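Local coordinates for protein ethyl acetate hydrolase (Pseudomonas veronii, PDB 5EFZ) that hydrolyses ethyl acetate to ethanol and acetate, a step in the breakdown of short-chain methyl ketones, using an alpha/beta-hydrolase fold, at residues K294-F308 and I320-H334. Residues are numbered along the deposited sequence; the frame is centred on the assembly and turned at random.
Sequences KAKTYVMPISHDQFF and IPNSEFRPLRSIDGH. With ACT (acetate ion), chain O.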
loop_
_atom_site.group_PDB
_atom_site.type_symbol
_atom_site.label_atom_id
_atom_site.label_comp_id
_atom_site.label_asym_id
_atom_site.label_seq_id
_atom_site.Cartn_x
_atom_site.Cartn_y
_atom_site.Cartn_z
ATOM N N LYS A 294 26.424 -19.222 7.500
ATOM C CA LYS A 294 27.872 -19.035 7.445
ATOM C C LYS A 294 28.311 -18.149 6.270
ATOM O O LYS A 294 29.439 -17.618 6.260
ATOM C CB LYS A 294 28.574 -20.396 7.344
ATOM C CG LYS A 294 28.366 -21.254 8.587
ATOM C CD LYS A 294 28.974 -22.639 8.452
ATOM C CE LYS A 294 30.456 -22.617 8.570
ATOM N NZ LYS A 294 30.984 -24.014 8.657
ATOM N N ALA A 295 27.432 -18.012 5.281
ATOM C CA ALA A 295 27.702 -17.201 4.090
ATOM C C ALA A 295 27.991 -15.762 4.454
ATOM O O ALA A 295 27.311 -15.197 5.309
ATOM C CB ALA A 295 26.497 -17.225 3.108
ATOM N N LYS A 296 28.960 -15.154 3.773
ATOM C CA LYS A 296 29.090 -13.690 3.821
ATOM C C LYS A 296 27.864 -13.101 3.189
ATOM O O LYS A 296 27.609 -13.300 1.987
ATOM C CB LYS A 296 30.367 -13.222 3.095
ATOM C CG LYS A 296 30.639 -11.695 3.153
ATOM C CD LYS A 296 30.874 -11.247 4.587
ATOM C CE LYS A 296 30.997 -9.716 4.718
ATOM N NZ LYS A 296 31.096 -9.258 6.152
ATOM N N THR A 297 27.068 -12.373 3.975
ATOM C CA THR A 297 25.737 -11.976 3.509
ATOM C C THR A 297 25.495 -10.459 3.474
ATOM O O THR A 297 25.756 -9.771 4.460
ATOM C CB THR A 297 24.646 -12.611 4.418
ATOM O OG1 THR A 297 24.846 -14.026 4.472
ATOM C CG2 THR A 297 23.246 -12.311 3.897
ATOM N N TYR A 298 25.023 -9.960 2.331
ATOM C CA TYR A 298 24.544 -8.575 2.188
ATOM C C TYR A 298 23.012 -8.569 2.188
ATOM O O TYR A 298 22.369 -9.265 1.379
ATOM C CB TYR A 298 25.048 -7.931 0.878
ATOM C CG TYR A 298 26.497 -7.496 0.872
ATOM C CD1 TYR A 298 27.344 -7.789 1.934
ATOM C CD2 TYR A 298 27.022 -6.809 -0.217
ATOM C CE1 TYR A 298 28.692 -7.400 1.908
ATOM C CE2 TYR A 298 28.364 -6.413 -0.251
ATOM C CZ TYR A 298 29.176 -6.711 0.805
ATOM O OH TYR A 298 30.487 -6.322 0.767
ATOM N N VAL A 299 22.432 -7.795 3.107
ATOM C CA VAL A 299 20.988 -7.630 3.201
ATOM C C VAL A 299 20.673 -6.281 2.568
ATOM O O VAL A 299 21.182 -5.243 3.031
ATOM C CB VAL A 299 20.506 -7.662 4.673
ATOM C CG1 VAL A 299 18.967 -7.421 4.752
ATOM C CG2 VAL A 299 20.925 -8.977 5.365
ATOM N N MET A 300 19.915 -6.309 1.479
ATOM C CA MET A 300 19.770 -5.127 0.620
ATOM C C MET A 300 18.313 -4.813 0.301
ATOM O O MET A 300 17.842 -5.051 -0.804
ATOM C CB MET A 300 20.591 -5.328 -0.684
ATOM C CG MET A 300 22.099 -5.619 -0.373
ATOM S SD MET A 300 23.074 -5.798 -1.879
ATOM C CE MET A 300 23.008 -4.174 -2.518
ATOM N N PRO A 301 17.602 -4.238 1.277
ATOM C CA PRO A 301 16.257 -3.751 0.943
ATOM C C PRO A 301 16.336 -2.557 -0.016
ATOM O O PRO A 301 17.395 -1.935 -0.106
ATOM C CB PRO A 301 15.700 -3.303 2.298
ATOM C CG PRO A 301 16.963 -2.859 3.086
ATOM C CD PRO A 301 18.010 -3.897 2.654
ATOM N N ILE A 302 15.229 -2.244 -0.688
ATOM C CA ILE A 302 15.139 -1.053 -1.523
ATOM C C ILE A 302 14.496 0.006 -0.647
ATOM O O ILE A 302 13.512 -0.289 0.030
ATOM C CB ILE A 302 14.340 -1.336 -2.807
ATOM C CG1 ILE A 302 15.182 -2.296 -3.703
ATOM C CG2 ILE A 302 13.925 -0.008 -3.534
ATOM C CD1 ILE A 302 14.421 -2.901 -4.894
ATOM N N SER A 303 15.083 1.208 -0.630
ATOM C CA SER A 303 14.710 2.233 0.342
ATOM C C SER A 303 13.206 2.520 0.409
ATOM O O SER A 303 12.641 2.670 1.518
ATOM C CB SER A 303 15.491 3.544 0.057
ATOM O OG SER A 303 15.192 4.049 -1.244
ATOM N N HIS A 304 12.540 2.583 -0.750
ATOM C CA HIS A 304 11.136 2.990 -0.787
ATOM C C HIS A 304 10.193 1.797 -1.049
ATOM O O HIS A 304 9.039 1.979 -1.426
ATOM C CB HIS A 304 10.924 4.101 -1.852
ATOM C CG HIS A 304 11.502 5.425 -1.464
ATOM N ND1 HIS A 304 12.863 5.632 -1.269
ATOM C CD2 HIS A 304 10.916 6.615 -1.181
ATOM C CE1 HIS A 304 13.074 6.880 -0.930
ATOM N NE2 HIS A 304 11.902 7.511 -0.873
ATOM N N ASP A 305 10.689 0.581 -0.832
ATOM C CA ASP A 305 9.842 -0.630 -0.902
ATOM C C ASP A 305 8.711 -0.530 0.129
ATOM O O ASP A 305 8.957 -0.366 1.324
ATOM C CB ASP A 305 10.720 -1.889 -0.668
ATOM C CG ASP A 305 10.021 -3.197 -1.029
ATOM O OD1 ASP A 305 8.798 -3.335 -0.784
ATOM O OD2 ASP A 305 10.719 -4.088 -1.588
ATOM N N GLN A 306 7.463 -0.621 -0.334
ATOM C CA GLN A 306 6.298 -0.508 0.523
ATOM C C GLN A 306 5.968 -1.743 1.340
ATOM O O GLN A 306 5.149 -1.641 2.259
ATOM C CB GLN A 306 5.087 -0.145 -0.329
ATOM C CG GLN A 306 5.302 1.107 -1.163
ATOM C CD GLN A 306 5.587 2.325 -0.320
ATOM O OE1 GLN A 306 4.840 2.626 0.613
ATOM N NE2 GLN A 306 6.674 3.045 -0.643
ATOM N N PHE A 307 6.509 -2.910 1.000
ATOM C CA PHE A 307 6.078 -4.094 1.747
ATOM C C PHE A 307 7.193 -5.011 2.223
ATOM O O PHE A 307 6.973 -5.791 3.154
ATOM C CB PHE A 307 5.009 -4.893 0.947
ATOM C CG PHE A 307 5.442 -5.355 -0.392
ATOM C CD1 PHE A 307 5.951 -6.635 -0.559
ATOM C CD2 PHE A 307 5.278 -4.552 -1.504
ATOM C CE1 PHE A 307 6.339 -7.087 -1.802
ATOM C CE2 PHE A 307 5.660 -4.991 -2.751
ATOM C CZ PHE A 307 6.190 -6.272 -2.902
ATOM N N PHE A 308 8.391 -4.909 1.643
ATOM C CA PHE A 308 9.559 -5.523 2.271
ATOM C C PHE A 308 10.402 -4.337 2.758
ATOM O O PHE A 308 11.261 -3.870 2.032
ATOM C CB PHE A 308 10.349 -6.401 1.288
ATOM C CG PHE A 308 9.772 -7.769 1.054
ATOM C CD1 PHE A 308 9.616 -8.662 2.113
ATOM C CD2 PHE A 308 9.455 -8.189 -0.230
ATOM C CE1 PHE A 308 9.104 -9.948 1.891
ATOM C CE2 PHE A 308 8.956 -9.481 -0.470
ATOM C CZ PHE A 308 8.788 -10.359 0.590
ATOM N N ILE A 320 21.993 -11.983 11.669
ATOM C CA ILE A 320 22.845 -12.769 10.764
ATOM C C ILE A 320 24.331 -12.457 11.018
ATOM O O ILE A 320 24.797 -11.344 10.771
ATOM C CB ILE A 320 22.523 -12.487 9.284
ATOM C CG1 ILE A 320 21.031 -12.721 9.006
ATOM C CG2 ILE A 320 23.373 -13.379 8.386
ATOM C CD1 ILE A 320 20.588 -12.270 7.598
ATOM N N PRO A 321 25.088 -13.444 11.504
ATOM C CA PRO A 321 26.480 -13.112 11.853
ATOM C C PRO A 321 27.304 -12.842 10.601
ATOM O O PRO A 321 26.930 -13.423 9.592
ATOM C CB PRO A 321 26.970 -14.363 12.574
ATOM C CG PRO A 321 26.087 -15.468 12.081
ATOM C CD PRO A 321 24.750 -14.857 11.756
ATOM N N ASN A 322 28.311 -11.965 10.641
ATOM C CA ASN A 322 29.194 -11.748 9.479
ATOM C C ASN A 322 28.579 -10.791 8.434
ATOM O O ASN A 322 29.270 -10.297 7.549
ATOM C CB ASN A 322 29.541 -13.115 8.830
ATOM C CG ASN A 322 30.721 -13.066 7.886
ATOM O OD1 ASN A 322 31.434 -12.064 7.793
ATOM N ND2 ASN A 322 30.924 -14.167 7.156
ATOM N N SER A 323 27.292 -10.497 8.568
ATOM C CA SER A 323 26.527 -9.817 7.518
ATOM C C SER A 323 26.707 -8.299 7.492
ATOM O O SER A 323 27.271 -7.715 8.414
ATOM C CB SER A 323 25.040 -10.138 7.673
ATOM O OG SER A 323 24.505 -9.551 8.855
ATOM N N GLU A 324 26.194 -7.667 6.440
ATOM C CA GLU A 324 26.227 -6.207 6.310
ATOM C C GLU A 324 24.897 -5.724 5.802
ATOM O O GLU A 324 24.277 -6.382 4.983
ATOM C CB GLU A 324 27.332 -5.749 5.368
ATOM C CG GLU A 324 28.701 -6.189 5.866
ATOM C CD GLU A 324 29.845 -5.616 5.073
ATOM O OE1 GLU A 324 29.645 -4.594 4.394
ATOM O OE2 GLU A 324 30.961 -6.194 5.129
ATOM N N PHE A 325 24.486 -4.561 6.276
ATOM C CA PHE A 325 23.225 -3.959 5.853
ATOM C C PHE A 325 23.525 -2.901 4.795
ATOM O O PHE A 325 24.229 -1.913 5.066
ATOM C CB PHE A 325 22.508 -3.358 7.078
ATOM C CG PHE A 325 21.104 -2.885 6.799
ATOM C CD1 PHE A 325 20.130 -3.789 6.417
ATOM C CD2 PHE A 325 20.759 -1.536 6.963
ATOM C CE1 PHE A 325 18.808 -3.364 6.184
ATOM C CE2 PHE A 325 19.433 -1.095 6.722
ATOM C CZ PHE A 325 18.468 -2.027 6.319
ATOM N N ARG A 326 23.092 -3.153 3.567
ATOM C CA ARG A 326 23.370 -2.254 2.449
ATOM C C ARG A 326 22.106 -1.921 1.637
ATOM O O ARG A 326 21.892 -2.473 0.572
ATOM C CB ARG A 326 24.422 -2.876 1.541
ATOM C CG ARG A 326 25.828 -2.831 2.197
ATOM C CD ARG A 326 26.823 -3.698 1.515
ATOM N NE ARG A 326 28.166 -3.580 2.104
ATOM C CZ ARG A 326 29.247 -3.193 1.440
ATOM N NH1 ARG A 326 29.143 -2.852 0.171
ATOM N NH2 ARG A 326 30.434 -3.141 2.044
ATOM N N PRO A 327 21.297 -0.995 2.145
ATOM C CA PRO A 327 20.057 -0.667 1.415
ATOM C C PRO A 327 20.380 -0.072 0.041
ATOM O O PRO A 327 21.364 0.686 -0.075
ATOM C CB PRO A 327 19.376 0.387 2.299
ATOM C CG PRO A 327 20.071 0.328 3.611
ATOM C CD PRO A 327 21.482 -0.156 3.335
ATOM N N LEU A 328 19.541 -0.377 -0.945
ATOM C CA LEU A 328 19.607 0.223 -2.268
ATOM C C LEU A 328 18.733 1.473 -2.265
ATOM O O LEU A 328 17.568 1.401 -1.875
ATOM C CB LEU A 328 19.107 -0.757 -3.328
ATOM C CG LEU A 328 19.981 -2.010 -3.429
ATOM C CD1 LEU A 328 19.295 -2.990 -4.339
ATOM C CD2 LEU A 328 21.350 -1.626 -4.011
ATOM N N ARG A 329 19.262 2.600 -2.710
ATOM C CA ARG A 329 18.499 3.853 -2.617
ATOM C C ARG A 329 17.728 3.991 -3.918
ATOM O O ARG A 329 18.340 4.185 -4.976
ATOM C CB ARG A 329 19.428 5.060 -2.406
ATOM C CG ARG A 329 20.159 5.024 -1.072
ATOM C CD ARG A 329 21.356 5.969 -0.993
ATOM N NE ARG A 329 21.894 5.867 0.361
ATOM C CZ ARG A 329 21.838 6.825 1.284
ATOM N NH1 ARG A 329 21.353 8.018 0.987
ATOM N NH2 ARG A 329 22.319 6.596 2.496
ATOM N N SER A 330 16.404 3.869 -3.861
ATOM C CA SER A 330 15.606 4.034 -5.063
ATOM C C SER A 330 14.165 4.369 -4.726
ATOM O O SER A 330 13.506 3.607 -4.011
ATOM C CB SER A 330 15.631 2.743 -5.912
ATOM O OG SER A 330 14.761 2.918 -7.023
ATOM N N ILE A 331 13.663 5.476 -5.261
ATOM C CA ILE A 331 12.248 5.794 -5.052
ATOM C C ILE A 331 11.354 4.887 -5.902
ATOM O O ILE A 331 10.120 4.967 -5.799
ATOM C CB ILE A 331 11.938 7.277 -5.364
ATOM C CG1 ILE A 331 12.197 7.579 -6.842
ATOM C CG2 ILE A 331 12.757 8.223 -4.431
ATOM C CD1 ILE A 331 11.690 8.917 -7.274
ATOM N N ASP A 332 11.946 4.029 -6.750
ATOM C CA ASP A 332 11.112 3.131 -7.565
ATOM C C ASP A 332 10.545 2.016 -6.687
ATOM O O ASP A 332 9.630 1.312 -7.090
ATOM C CB ASP A 332 11.882 2.504 -8.745
ATOM C CG ASP A 332 12.174 3.506 -9.863
ATOM O OD1 ASP A 332 12.188 4.735 -9.610
ATOM O OD2 ASP A 332 12.424 3.074 -11.004
ATOM N N GLY A 333 11.067 1.863 -5.481
ATOM C CA GLY A 333 10.453 0.913 -4.555
ATOM C C GLY A 333 10.626 -0.519 -5.038
ATOM O O GLY A 333 11.564 -0.860 -5.783
ATOM N N HIS A 334 9.669 -1.364 -4.656
ATOM C CA HIS A 334 9.858 -2.785 -4.894
ATOM C C HIS A 334 10.136 -3.139 -6.356
ATOM O O HIS A 334 11.054 -3.943 -6.680
ATOM C CB HIS A 334 8.624 -3.540 -4.408
ATOM C CG HIS A 334 8.841 -5.017 -4.371
ATOM N ND1 HIS A 334 9.580 -5.629 -3.374
ATOM C CD2 HIS A 334 8.451 -6.002 -5.224
ATOM C CE1 HIS A 334 9.604 -6.941 -3.599
ATOM N NE2 HIS A 334 8.930 -7.193 -4.716
HETATM C C ACT O . 8.468 -10.413 -6.385
HETATM O O ACT O . 8.114 -9.618 -5.468
HETATM O OXT ACT O . 8.876 -11.572 -6.034
HETATM C CH3 ACT O . 8.429 -9.979 -7.810
HETATM O O HOH W 1 32.147 -6.553 2.839
#
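Tyr298 and Arg326 lie flat against each other on one face of the sheet, where strand 296-300 runs parallel to the edge strand 324-325 in a beta-alpha-beta unit whose connecting helix is 310-317. The guanidinium covers the outer part of the phenol, planes 11° apart, its centre above Tyr298 OH, while Arg326 CD rides over the ring 3.6 Å from the centroid. NE and NH2 of Arg326 both grip Glu324 OE1, and Glu354 of helix 342-356 takes a further salt bridge from NH2. Glu324 OE2 receives a weak bond from Lys296 NZ, which also reaches the backbone O of Asn322 at 2.5 Å; the bend in the lysine chain brings it round to both. Shortening Arg326 to an alanine is likely to bare that face of the tyrosine and leave Glu324 OE1 and Glu354 without their shared cation.

On the other face, Pro301 CG nudges the Phe325 ring at CE1, 3.6 Å away, and Val299 CG2 meets Ile320 CD1. Back on the tyrosine side, Met300 folds its methyl back (chi3 67°) onto Leu328 CD2, a tight fit. Past the strands, Ile302 CG2 fills the bend beside Gly333 O, and Ile331 CG2 sits over the His304 ring as a CH-pi contact.

The chains finally bring Asp305 to His334: ND1 donates to OD2 over 2.6 Å at 166°, meeting the syn side of the carboxylate. Asp305 OD1 accepts from Phe307 N, closing an Asx turn, and from Phe308 N. Phe307 CZ presses over the centre of the imidazole, and Phe308 presents its edge. Held thus, His334 NE2 bonds to acetate O at 2.7 Å beside Ser151, consistent with the Ser-His-Asp triad of an esterase.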